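Local structure of conserved hypothetical secreted protein (Helicobacter pylori, 4RNY) at residues 86-91 with 140-145; 134-139 with 160-165; 154-159 with 168-173; 187-192 with 302-307. The protein is a cell-shape determinant that probably acts as a zinc-dependent metalloendopeptidase of the M23 family. All coordinates share one frame; numbering follows the deposited sequence.

Contact 1. Residues 86-91 with 140-145. With SO4 (sulfate ion), chain D.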
# COMPACT_ATOMS: atom_id res chain seq x y z
N PHE A 86 5.21 12.98 9.78
CA PHE A 86 4.12 13.58 9.00
C PHE A 86 2.92 13.98 9.82
O PHE A 86 2.75 13.50 10.91
CB PHE A 86 3.63 12.68 7.85
CG PHE A 86 2.98 11.39 8.29
CD1 PHE A 86 1.65 11.34 8.64
CD2 PHE A 86 3.71 10.21 8.32
CE1 PHE A 86 1.06 10.15 9.04
CE2 PHE A 86 3.14 9.03 8.73
CZ PHE A 86 1.80 8.99 9.09
N THR A 87 2.08 14.82 9.23
CA THR A 87 0.78 15.20 9.80
C THR A 87 -0.37 14.50 9.05
O THR A 87 -0.33 14.40 7.82
CB THR A 87 0.58 16.73 9.66
OG1 THR A 87 1.50 17.39 10.53
CG2 THR A 87 -0.81 17.11 10.04
N ARG A 88 -1.38 14.06 9.79
CA ARG A 88 -2.54 13.38 9.21
C ARG A 88 -3.74 14.29 9.29
O ARG A 88 -4.05 14.77 10.36
CB ARG A 88 -2.77 12.03 9.91
CG ARG A 88 -3.70 11.11 9.13
CD ARG A 88 -3.87 9.78 9.80
NE ARG A 88 -2.65 8.93 9.90
CZ ARG A 88 -2.10 8.59 11.07
NH1 ARG A 88 -2.58 9.05 12.20
NH2 ARG A 88 -1.05 7.78 11.12
N LYS A 89 -4.41 14.56 8.16
CA LYS A 89 -5.67 15.34 8.12
C LYS A 89 -6.84 14.47 7.64
O LYS A 89 -6.67 13.63 6.76
CB LYS A 89 -5.57 16.54 7.16
CG LYS A 89 -4.71 17.69 7.63
CD LYS A 89 -4.50 18.70 6.52
CE LYS A 89 -3.48 19.74 6.92
NZ LYS A 89 -3.30 20.73 5.83
N GLU A 90 -8.02 14.71 8.20
CA GLU A 90 -9.25 14.06 7.78
C GLU A 90 -10.11 15.04 6.99
O GLU A 90 -10.29 16.18 7.37
CB GLU A 90 -10.01 13.53 8.99
CG GLU A 90 -11.27 12.76 8.62
CD GLU A 90 -11.99 12.22 9.83
OE1 GLU A 90 -12.14 11.00 9.97
OE2 GLU A 90 -12.41 13.04 10.66
N LYS A 91 -10.66 14.59 5.89
CA LYS A 91 -11.49 15.41 5.04
C LYS A 91 -12.77 14.66 4.70
O LYS A 91 -12.78 13.43 4.78
CB LYS A 91 -10.69 15.81 3.80
CG LYS A 91 -9.84 17.08 4.06
CD LYS A 91 -8.50 17.05 3.37
CE LYS A 91 -7.94 18.47 3.19
NZ LYS A 91 -7.84 19.26 4.44
N VAL A 140 -15.18 10.17 3.25
CA VAL A 140 -14.43 10.55 4.43
C VAL A 140 -13.10 9.82 4.36
O VAL A 140 -13.04 8.58 4.20
CB VAL A 140 -15.18 10.15 5.72
CG1 VAL A 140 -14.34 10.49 6.95
CG2 VAL A 140 -16.51 10.89 5.77
N TYR A 141 -12.03 10.59 4.42
CA TYR A 141 -10.69 10.03 4.21
C TYR A 141 -9.61 10.81 4.89
O TYR A 141 -9.79 12.01 5.18
CB TYR A 141 -10.40 9.93 2.73
CG TYR A 141 -10.25 11.26 2.01
CD1 TYR A 141 -11.37 11.98 1.58
CD2 TYR A 141 -8.99 11.79 1.75
CE1 TYR A 141 -11.25 13.18 0.92
CE2 TYR A 141 -8.86 12.96 1.06
CZ TYR A 141 -9.99 13.67 0.65
OH TYR A 141 -9.84 14.85 -0.04
N THR A 142 -8.47 10.16 5.13
CA THR A 142 -7.32 10.85 5.64
C THR A 142 -6.26 11.04 4.59
O THR A 142 -6.10 10.23 3.66
CB THR A 142 -6.68 10.12 6.83
OG1 THR A 142 -6.16 8.83 6.43
CG2 THR A 142 -7.71 9.99 7.94
N ARG A 143 -5.49 12.09 4.79
CA ARG A 143 -4.41 12.45 3.92
C ARG A 143 -3.18 12.84 4.78
O ARG A 143 -3.34 13.54 5.77
CB ARG A 143 -4.85 13.66 3.10
CG ARG A 143 -4.02 13.89 1.86
CD ARG A 143 -4.23 12.75 0.89
NE ARG A 143 -3.75 13.10 -0.44
CZ ARG A 143 -2.64 12.62 -1.00
NH1 ARG A 143 -1.86 11.76 -0.37
NH2 ARG A 143 -2.30 13.02 -2.20
N ASP A 144 -1.98 12.45 4.38
CA ASP A 144 -0.75 12.74 5.13
C ASP A 144 0.09 13.83 4.49
O ASP A 144 0.24 13.86 3.26
CB ASP A 144 0.10 11.50 5.29
CG ASP A 144 -0.58 10.43 6.07
OD1 ASP A 144 -1.58 10.75 6.76
OD2 ASP A 144 -0.13 9.27 6.03
N TYR A 145 0.68 14.68 5.34
CA TYR A 145 1.45 15.80 4.88
C TYR A 145 2.83 15.82 5.54
O TYR A 145 2.92 15.56 6.73
CB TYR A 145 0.69 17.10 5.15
CG TYR A 145 -0.61 17.18 4.36
CD1 TYR A 145 -1.74 16.51 4.79
CD2 TYR A 145 -0.68 17.90 3.17
CE1 TYR A 145 -2.91 16.56 4.08
CE2 TYR A 145 -1.86 17.96 2.44
CZ TYR A 145 -2.98 17.28 2.91
OH TYR A 145 -4.17 17.32 2.22
S SO4 D . -0.57 6.23 7.94
O1 SO4 D . -0.13 6.02 9.33
O2 SO4 D . 0.58 6.18 7.00
O3 SO4 D . -1.27 7.54 7.79
O4 SO4 D . -1.53 5.19 7.52
O HOH W 1 -5.09 19.97 2.95
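Phe86 lays its ring over the carboxylate of Asp144 at one end of an antiparallel beta pairing between strands 87-96 and 136-146. Six backbone hydrogen bonds fix the register, two at each of the hydrogen-bonded pairs Thr87–Tyr145, Lys89–Arg143 and Lys91–Tyr141; Arg88–Asp144 and Glu90–Thr142 are the non-hydrogen-bonded pairs between them. Phe86 CG sits between its backbone N and carbonyl carbon (chi1 65°), a position that sets the ring over the side chain of Asp144. The ring and carboxylate planes are only 22° apart, and Asp144 OD2 lies 3.4 Å from Phe86 CE1, displaced toward the rim. Arg88 runs beside Asp144 and points the same way, its CG 3.2 Å from Asp144 OD1. A bend at chi3 then turns the guanidinium to a bound sulfate, probably from the crystallisation liquor: Arg88 NE donates to its O3 over 2.9 Å and Arg88 NH2 to its O1 over 2.7 Å. Arg309 also binds this ion, while Gln64 NE2 donates to Asp144 OD2.

The face bearing Lys89 is built differently. Lys89, extended beyond CG, crosses the Tyr145 ring at about a right angle and holds its ammonium over the face: NZ is 4.4 Å from the ring centroid and 4° off the normal, a nearly central cation-pi contact. Arg143, on this face too, pairs with Asp111. Lys91 CB packs over the Tyr141 ring, 4.2 Å from its centroid (CH-pi), before the bent chain carries NZ to Glu361. Beyond the Lys89–Tyr145 pair, Tyr145 OH meets a water at 2.9 Å, which also accepts weak bonds from Lys89 NZ and Lys91 NZ.

Contact 2. Residues 134-139 with 160-165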
# COMPACT_ATOMS: atom_id res chain seq x y z
N ASN A 134 -25.55 14.40 -11.49
CA ASN A 134 -26.30 14.53 -10.26
C ASN A 134 -26.41 13.31 -9.37
O ASN A 134 -27.07 13.38 -8.34
CB ASN A 134 -27.68 15.16 -10.50
CG ASN A 134 -27.58 16.64 -10.80
OD1 ASN A 134 -27.01 17.02 -11.80
ND2 ASN A 134 -28.08 17.47 -9.90
N ASP A 135 -25.77 12.20 -9.74
CA ASP A 135 -25.50 11.15 -8.77
C ASP A 135 -24.56 11.77 -7.75
O ASP A 135 -23.81 12.70 -8.07
CB ASP A 135 -24.82 9.94 -9.42
CG ASP A 135 -25.78 9.02 -10.10
OD1 ASP A 135 -26.95 8.96 -9.69
OD2 ASP A 135 -25.35 8.31 -11.04
N LYS A 136 -24.59 11.25 -6.52
CA LYS A 136 -23.83 11.80 -5.43
C LYS A 136 -22.67 10.86 -5.01
O LYS A 136 -22.79 9.64 -5.05
CB LYS A 136 -24.74 12.08 -4.23
CG LYS A 136 -25.93 13.01 -4.52
CD LYS A 136 -27.05 12.84 -3.47
CE LYS A 136 -28.37 13.56 -3.82
NZ LYS A 136 -29.40 12.72 -4.55
N ILE A 137 -21.56 11.44 -4.61
CA ILE A 137 -20.43 10.71 -4.07
C ILE A 137 -20.00 11.44 -2.82
O ILE A 137 -19.80 12.67 -2.85
CB ILE A 137 -19.27 10.61 -5.04
CG1 ILE A 137 -19.64 9.75 -6.21
CG2 ILE A 137 -18.00 10.03 -4.36
CD1 ILE A 137 -18.60 9.74 -7.29
N ALA A 138 -19.93 10.71 -1.71
CA ALA A 138 -19.30 11.19 -0.47
C ALA A 138 -18.10 10.35 -0.04
O ALA A 138 -18.12 9.13 -0.12
CB ALA A 138 -20.30 11.22 0.67
N ILE A 139 -17.07 11.01 0.49
CA ILE A 139 -15.89 10.27 0.98
C ILE A 139 -15.33 10.96 2.19
O ILE A 139 -14.99 12.15 2.14
CB ILE A 139 -14.77 10.18 -0.06
CG1 ILE A 139 -15.31 10.01 -1.47
CG2 ILE A 139 -13.81 9.03 0.30
CD1 ILE A 139 -14.18 10.05 -2.52
N MET A 160 -19.92 6.74 0.33
CA MET A 160 -21.30 6.52 -0.10
C MET A 160 -21.34 6.97 -1.56
O MET A 160 -20.92 8.07 -1.90
CB MET A 160 -22.26 7.36 0.75
CG MET A 160 -23.75 7.11 0.52
SD MET A 160 -24.37 7.79 -1.04
CE MET A 160 -24.26 9.53 -0.70
N VAL A 161 -21.78 6.07 -2.42
CA VAL A 161 -22.03 6.42 -3.81
C VAL A 161 -23.52 6.17 -4.03
O VAL A 161 -24.02 5.12 -3.62
CB VAL A 161 -21.26 5.51 -4.75
CG1 VAL A 161 -21.64 5.79 -6.19
CG2 VAL A 161 -19.76 5.73 -4.58
N SER A 162 -24.22 7.09 -4.64
CA SER A 162 -25.61 6.90 -4.98
C SER A 162 -25.81 6.77 -6.47
O SER A 162 -25.33 7.56 -7.24
CB SER A 162 -26.44 8.01 -4.44
OG SER A 162 -26.21 9.16 -5.18
N SER A 163 -26.52 5.74 -6.86
CA SER A 163 -26.77 5.43 -8.25
C SER A 163 -28.11 4.72 -8.38
O SER A 163 -28.44 3.86 -7.63
CB SER A 163 -25.61 4.65 -8.88
OG SER A 163 -25.91 3.91 -10.01
N ARG A 164 -28.87 5.18 -9.35
CA ARG A 164 -30.12 4.59 -9.71
C ARG A 164 -31.01 4.33 -8.51
O ARG A 164 -31.50 3.26 -8.33
CB ARG A 164 -29.86 3.35 -10.56
CG ARG A 164 -29.49 3.69 -11.98
CD ARG A 164 -28.66 2.68 -12.71
NE ARG A 164 -29.43 1.54 -13.09
CZ ARG A 164 -29.88 1.26 -14.30
NH1 ARG A 164 -29.62 2.03 -15.31
NH2 ARG A 164 -30.60 0.19 -14.49
N SER A 165 -31.19 5.35 -7.71
CA SER A 165 -32.03 5.34 -6.52
C SER A 165 -31.55 4.49 -5.34
O SER A 165 -32.30 4.22 -4.47
CB SER A 165 -33.46 4.95 -6.87
OG SER A 165 -33.93 5.66 -7.97
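Ser162 OG accepts a hydrogen bond from the backbone N of Lys136 (3.0 Å, 154° at the hydrogen), doing the work that a main-chain carbonyl would do in a regular pair. Its first torsion explains how: with chi1 at 73°, OG lies between the backbone N and carbonyl carbon of its own residue and faces the adjoining strand. In return, Ser162 N donates to Lys136 O over 3.0 Å.

The Lys136 side chain follows this same hydroxyl. CG stands beside the backbone N (chi1 -56°), and it is this N that OG binds, which keeps the start of the chain close to the serine. Lys136 CB is 3.4 Å from Ser162 OG, CG is 3.9 Å from that oxygen, and CD 4.1 Å. Beyond CD the chain turns at chi4, and its ammonium end leads away from segment 160-165.

These residues end the antiparallel pairing of strands 136-146 and 153-163, neighbours in the sheet of the second Csd3 domain. Regular bonding resumes at Ala138, whose N reaches Met160 O at 2.8 Å while Ala138 O receives Met160 N. The Ala138 and Met160 side chains share one face and press on Leu343 of helix 326-348. Ile137 and Val161 share the other, where Ile137 packs on Leu118 of helix 112-121 and Val161 on Tyr122 and Leu131. Before the strand begins, Asp135 directs its side chain toward segment 160-165, CG 3.2 Å from Ser162 O; two acceptors meet here without a bond, and Asp135 OD2 takes its hydrogen bond from Val132 N.

Contact 3. Residues 154-159 with 168-173. With SO4 (sulfate ion), chain E.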
# COMPACT_ATOMS: atom_id res chain seq x y z
N PRO A 154 -3.98 8.45 0.12
CA PRO A 154 -5.07 8.65 1.07
C PRO A 154 -5.55 7.32 1.64
O PRO A 154 -5.27 6.26 1.07
CB PRO A 154 -6.17 9.29 0.22
CG PRO A 154 -5.88 8.89 -1.19
CD PRO A 154 -4.42 8.53 -1.29
N THR A 155 -6.25 7.38 2.77
CA THR A 155 -6.99 6.24 3.25
C THR A 155 -8.46 6.57 3.41
O THR A 155 -8.81 7.50 4.13
CB THR A 155 -6.46 5.77 4.63
OG1 THR A 155 -5.16 5.21 4.42
CG2 THR A 155 -7.31 4.70 5.20
N ILE A 156 -9.31 5.79 2.77
CA ILE A 156 -10.75 5.98 2.87
C ILE A 156 -11.25 5.37 4.17
O ILE A 156 -11.01 4.20 4.43
CB ILE A 156 -11.45 5.31 1.69
CG1 ILE A 156 -11.06 6.04 0.39
CG2 ILE A 156 -12.97 5.29 1.89
CD1 ILE A 156 -11.68 5.43 -0.84
N LYS A 157 -11.93 6.16 4.97
CA LYS A 157 -12.66 5.69 6.18
C LYS A 157 -14.12 5.33 5.92
O LYS A 157 -14.62 4.33 6.43
CB LYS A 157 -12.63 6.78 7.28
CG LYS A 157 -11.24 7.32 7.58
CD LYS A 157 -10.30 6.23 8.06
CE LYS A 157 -10.74 5.63 9.38
NZ LYS A 157 -10.77 6.65 10.48
N MET A 158 -14.80 6.13 5.14
CA MET A 158 -16.14 5.78 4.66
C MET A 158 -16.43 6.41 3.31
O MET A 158 -15.91 7.47 2.99
CB MET A 158 -17.21 6.29 5.63
CG MET A 158 -18.61 6.37 5.04
SD MET A 158 -19.68 7.21 6.19
CE MET A 158 -19.32 8.91 5.79
N ALA A 159 -17.27 5.75 2.52
CA ALA A 159 -17.78 6.35 1.33
C ALA A 159 -19.22 5.95 1.14
O ALA A 159 -19.66 4.93 1.68
CB ALA A 159 -16.94 5.97 0.10
N TYR A 168 -24.83 3.16 -1.84
CA TYR A 168 -23.90 2.04 -1.66
C TYR A 168 -22.78 2.52 -0.76
O TYR A 168 -22.04 3.46 -1.13
CB TYR A 168 -23.33 1.60 -2.99
CG TYR A 168 -24.35 1.12 -4.01
CD1 TYR A 168 -25.13 2.01 -4.71
CD2 TYR A 168 -24.50 -0.22 -4.27
CE1 TYR A 168 -26.05 1.58 -5.66
CE2 TYR A 168 -25.41 -0.67 -5.23
CZ TYR A 168 -26.19 0.25 -5.90
OH TYR A 168 -27.08 -0.18 -6.82
N TYR A 169 -22.65 1.90 0.41
CA TYR A 169 -21.70 2.34 1.41
C TYR A 169 -20.47 1.45 1.53
O TYR A 169 -20.51 0.23 1.30
CB TYR A 169 -22.33 2.42 2.79
CG TYR A 169 -23.32 3.53 2.98
CD1 TYR A 169 -24.65 3.36 2.60
CD2 TYR A 169 -22.94 4.73 3.56
CE1 TYR A 169 -25.58 4.36 2.78
CE2 TYR A 169 -23.86 5.75 3.73
CZ TYR A 169 -25.18 5.55 3.34
OH TYR A 169 -26.10 6.54 3.49
N LEU A 170 -19.38 2.06 1.97
CA LEU A 170 -18.13 1.35 2.20
C LEU A 170 -17.59 1.88 3.53
O LEU A 170 -17.53 3.10 3.73
CB LEU A 170 -17.21 1.72 1.05
CG LEU A 170 -15.75 1.39 1.12
CD1 LEU A 170 -15.60 -0.08 0.73
CD2 LEU A 170 -14.94 2.28 0.20
N PHE A 171 -17.23 0.99 4.44
CA PHE A 171 -16.71 1.37 5.73
C PHE A 171 -15.39 0.62 5.99
O PHE A 171 -15.33 -0.58 5.82
CB PHE A 171 -17.71 0.97 6.81
CG PHE A 171 -19.07 1.64 6.69
CD1 PHE A 171 -19.29 2.85 7.27
CD2 PHE A 171 -20.11 1.00 6.05
CE1 PHE A 171 -20.52 3.47 7.16
CE2 PHE A 171 -21.36 1.58 5.97
CZ PHE A 171 -21.57 2.82 6.52
N SER A 172 -14.37 1.34 6.41
CA SER A 172 -13.10 0.76 6.82
C SER A 172 -13.28 0.08 8.17
O SER A 172 -14.29 0.29 8.88
CB SER A 172 -12.01 1.85 6.94
OG SER A 172 -12.27 2.76 7.98
N HIS A 173 -12.30 -0.75 8.51
CA HIS A 173 -12.26 -1.43 9.80
C HIS A 173 -10.80 -1.49 10.21
O HIS A 173 -9.92 -1.40 9.36
CB HIS A 173 -12.85 -2.83 9.68
CG HIS A 173 -13.02 -3.52 10.99
ND1 HIS A 173 -14.19 -3.44 11.73
CD2 HIS A 173 -12.18 -4.29 11.71
CE1 HIS A 173 -14.06 -4.16 12.83
NE2 HIS A 173 -12.86 -4.70 12.83
S SO4 E . -24.71 -1.00 1.16
O1 SO4 E . -24.62 0.20 1.99
O2 SO4 E . -24.05 -0.83 -0.17
O3 SO4 E . -24.07 -2.12 1.88
O4 SO4 E . -26.13 -1.36 0.87
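Tyr169 brings its CA-H to Ala159 O (CA to O 3.3 Å), while its backbone N turns outward and donates to two oxygens of a sulfate that Ser181 OG also binds. Sulfate O1, 3.0 Å from Tyr169 N, lies at the edge of the tyrosine ring, near its plane. Leu170 next forms both backbone bonds of a hydrogen-bonded antiparallel pair with Ala159, each 2.9 Å between N and O. Its CG is anti to the backbone N (chi1 167°), and the CD2 branch touches Ile156 CG2 at 4.0 Å and Ala159 CB at 4.2 Å. Phe171 and Met158, a non-hydrogen-bonded pair, lie side by side in an oblique Met-aromatic contact, Met158 SD 5.0 Å from the ring centroid. Ser172 N completes the pairing with a nearly straight bond to Lys157 O (3.0 Å, 177° at the hydrogen). Here the first strand is kinked: Lys157 and Met158 both face Val140, a classic beta bulge. The hairpin of strands 153-163 and 166-172 is thus held between two helices, with Ile156 and Ala159 packing on helix 112-121 and Met158 and Phe171 on helix 326-348.

Contact 4. Residues 187-192 with 302-307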
# COMPACT_ATOMS: atom_id res chain seq x y z
N ALA A 187 -14.77 -5.46 -1.77
CA ALA A 187 -13.57 -5.02 -2.47
C ALA A 187 -12.34 -5.66 -1.89
O ALA A 187 -11.30 -5.00 -1.74
CB ALA A 187 -13.45 -3.50 -2.38
N GLY A 188 -12.47 -6.92 -1.52
CA GLY A 188 -11.35 -7.66 -1.02
C GLY A 188 -10.92 -8.62 -2.10
O GLY A 188 -11.10 -8.35 -3.30
N PHE A 189 -10.34 -9.73 -1.67
CA PHE A 189 -9.89 -10.75 -2.58
C PHE A 189 -9.50 -12.01 -1.82
O PHE A 189 -9.38 -11.98 -0.60
CB PHE A 189 -8.71 -10.21 -3.40
CG PHE A 189 -7.70 -9.47 -2.58
CD1 PHE A 189 -7.90 -8.13 -2.23
CD2 PHE A 189 -6.56 -10.10 -2.16
CE1 PHE A 189 -6.97 -7.46 -1.47
CE2 PHE A 189 -5.61 -9.44 -1.41
CZ PHE A 189 -5.82 -8.12 -1.04
N LEU A 190 -9.34 -13.10 -2.55
CA LEU A 190 -9.10 -14.41 -1.98
C LEU A 190 -7.74 -14.86 -2.51
O LEU A 190 -7.51 -14.88 -3.74
CB LEU A 190 -10.18 -15.37 -2.42
CG LEU A 190 -11.61 -15.00 -2.02
CD1 LEU A 190 -12.53 -16.05 -2.60
CD2 LEU A 190 -11.77 -14.84 -0.51
N LEU A 191 -6.84 -15.17 -1.59
CA LEU A 191 -5.49 -15.59 -1.95
C LEU A 191 -5.26 -17.02 -1.49
O LEU A 191 -5.88 -17.45 -0.53
CB LEU A 191 -4.45 -14.70 -1.24
CG LEU A 191 -4.36 -13.23 -1.62
CD1 LEU A 191 -3.23 -12.61 -0.81
CD2 LEU A 191 -4.12 -13.05 -3.13
N GLU A 192 -4.37 -17.71 -2.20
CA GLU A 192 -3.93 -19.05 -1.88
C GLU A 192 -2.52 -18.95 -1.31
O GLU A 192 -1.70 -18.19 -1.80
CB GLU A 192 -3.85 -19.85 -3.18
CG GLU A 192 -4.09 -21.33 -3.13
CD GLU A 192 -4.07 -21.88 -4.54
OE1 GLU A 192 -3.14 -22.63 -4.88
OE2 GLU A 192 -4.93 -21.49 -5.31
N PHE A 302 7.02 -13.45 0.92
CA PHE A 302 5.81 -13.18 0.15
C PHE A 302 5.26 -11.84 0.60
O PHE A 302 4.92 -11.70 1.77
CB PHE A 302 4.80 -14.26 0.45
CG PHE A 302 3.45 -14.09 -0.21
CD1 PHE A 302 3.33 -13.78 -1.54
CD2 PHE A 302 2.31 -14.30 0.52
CE1 PHE A 302 2.09 -13.70 -2.15
CE2 PHE A 302 1.05 -14.22 -0.05
CZ PHE A 302 0.94 -13.90 -1.40
N GLY A 303 5.16 -10.91 -0.34
CA GLY A 303 4.65 -9.57 -0.11
C GLY A 303 3.41 -9.28 -0.92
O GLY A 303 3.34 -9.65 -2.13
N VAL A 304 2.45 -8.60 -0.28
CA VAL A 304 1.22 -8.11 -0.93
C VAL A 304 1.03 -6.56 -0.71
O VAL A 304 1.04 -6.05 0.42
CB VAL A 304 -0.01 -8.89 -0.46
CG1 VAL A 304 -1.27 -8.33 -1.11
CG2 VAL A 304 0.09 -10.39 -0.74
N TYR A 305 0.91 -5.82 -1.81
CA TYR A 305 0.74 -4.37 -1.79
C TYR A 305 -0.66 -4.10 -2.33
O TYR A 305 -1.07 -4.65 -3.38
CB TYR A 305 1.82 -3.67 -2.66
CG TYR A 305 3.21 -3.84 -2.07
CD1 TYR A 305 3.89 -5.05 -2.19
CD2 TYR A 305 3.80 -2.84 -1.34
CE1 TYR A 305 5.12 -5.23 -1.62
CE2 TYR A 305 5.05 -3.01 -0.76
CZ TYR A 305 5.71 -4.22 -0.91
OH TYR A 305 6.92 -4.39 -0.31
N LYS A 306 -1.42 -3.30 -1.61
CA LYS A 306 -2.71 -2.86 -2.08
C LYS A 306 -2.67 -1.33 -2.15
O LYS A 306 -2.36 -0.65 -1.15
CB LYS A 306 -3.81 -3.36 -1.16
CG LYS A 306 -5.20 -2.83 -1.56
CD LYS A 306 -6.32 -3.49 -0.77
CE LYS A 306 -6.21 -3.26 0.72
NZ LYS A 306 -6.24 -1.80 1.09
N ASN A 307 -2.92 -0.81 -3.34
CA ASN A 307 -2.78 0.62 -3.61
C ASN A 307 -1.43 1.14 -3.13
O ASN A 307 -1.35 2.19 -2.47
CB ASN A 307 -3.93 1.41 -2.96
CG ASN A 307 -5.26 1.07 -3.58
OD1 ASN A 307 -5.33 0.80 -4.77
ND2 ASN A 307 -6.31 1.05 -2.79
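Phe189 O is held by a hydrogen bond from Arg318 NH2, and two residues on, the backbone of Leu191 bonds to that of Tyr316. These bonds tie the irregular segment 187-192 to the chain that follows strand 309-311. Toward strand 299-306, by contrast, it presents apolar side chains: the closest CA atoms, those of Leu191 and Val304, are 10.1 Å apart, a separation of packed layers and not of paired strands.

Phe302, Val304 and Lys306 alternate along the strand and send their side chains to the same face, where Phe189 and Leu191 meet them. Leu191 and Val304 reach for each other tip to tip, Leu191 CD1 lying 4.0 Å from Val304 CG2. The same methyl, Leu191 CD1, comes obliquely to the Phe302 ring, 4.4 Å from CZ. Phe189 has CG between its backbone N and carbonyl carbon (chi1 45°), which lowers the ring toward the strand. Extended through chi2 (172°), Lys306 brings CD to the edge of that ring, 4.1 Å from Phe189 CE1; the bends at chi3 and chi4 then carry the ammonium elsewhere. Val304 CG1 approaches obliquely, 4.5 Å from Phe189 CE2. Leu191 CG borders the Phe189 ring in its plane, and Tyr316 stacks on that ring.

At the inner end, the Phe302 side chain is about 6 Å from that of His301 and about 8 Å from the bound zinc. Here the loop between strands 185-186 and 199-202, which probably links the second Csd3 domain to the peptidase domain, packs against the strand that carries the second histidine of the His-x-His motif of M23 metallopeptidases.

Contacts 1, 2 and 3 follow one curled antiparallel sheet from strand to strand. Contacts 1 and 2 share strand 136-146 but lie 23 Å apart between centres, whereas contact 3 is 14 Å from each. Two probable backbone hydrogen bonds, both 2.8 Å, join it to them: Lys157 N of contact 3 to Val140 O of contact 1, and Tyr168 N of contact 3 to Val161 O of contact 2. Contact 4 stands apart, its centre 18 Å from that of contact 3 with nearest atoms about 5 Å away. Of the four it is the one beside the zinc site, where the Phe302 side chain is about 7 Å from that of Asp223; the other three lie away from the metal ligands.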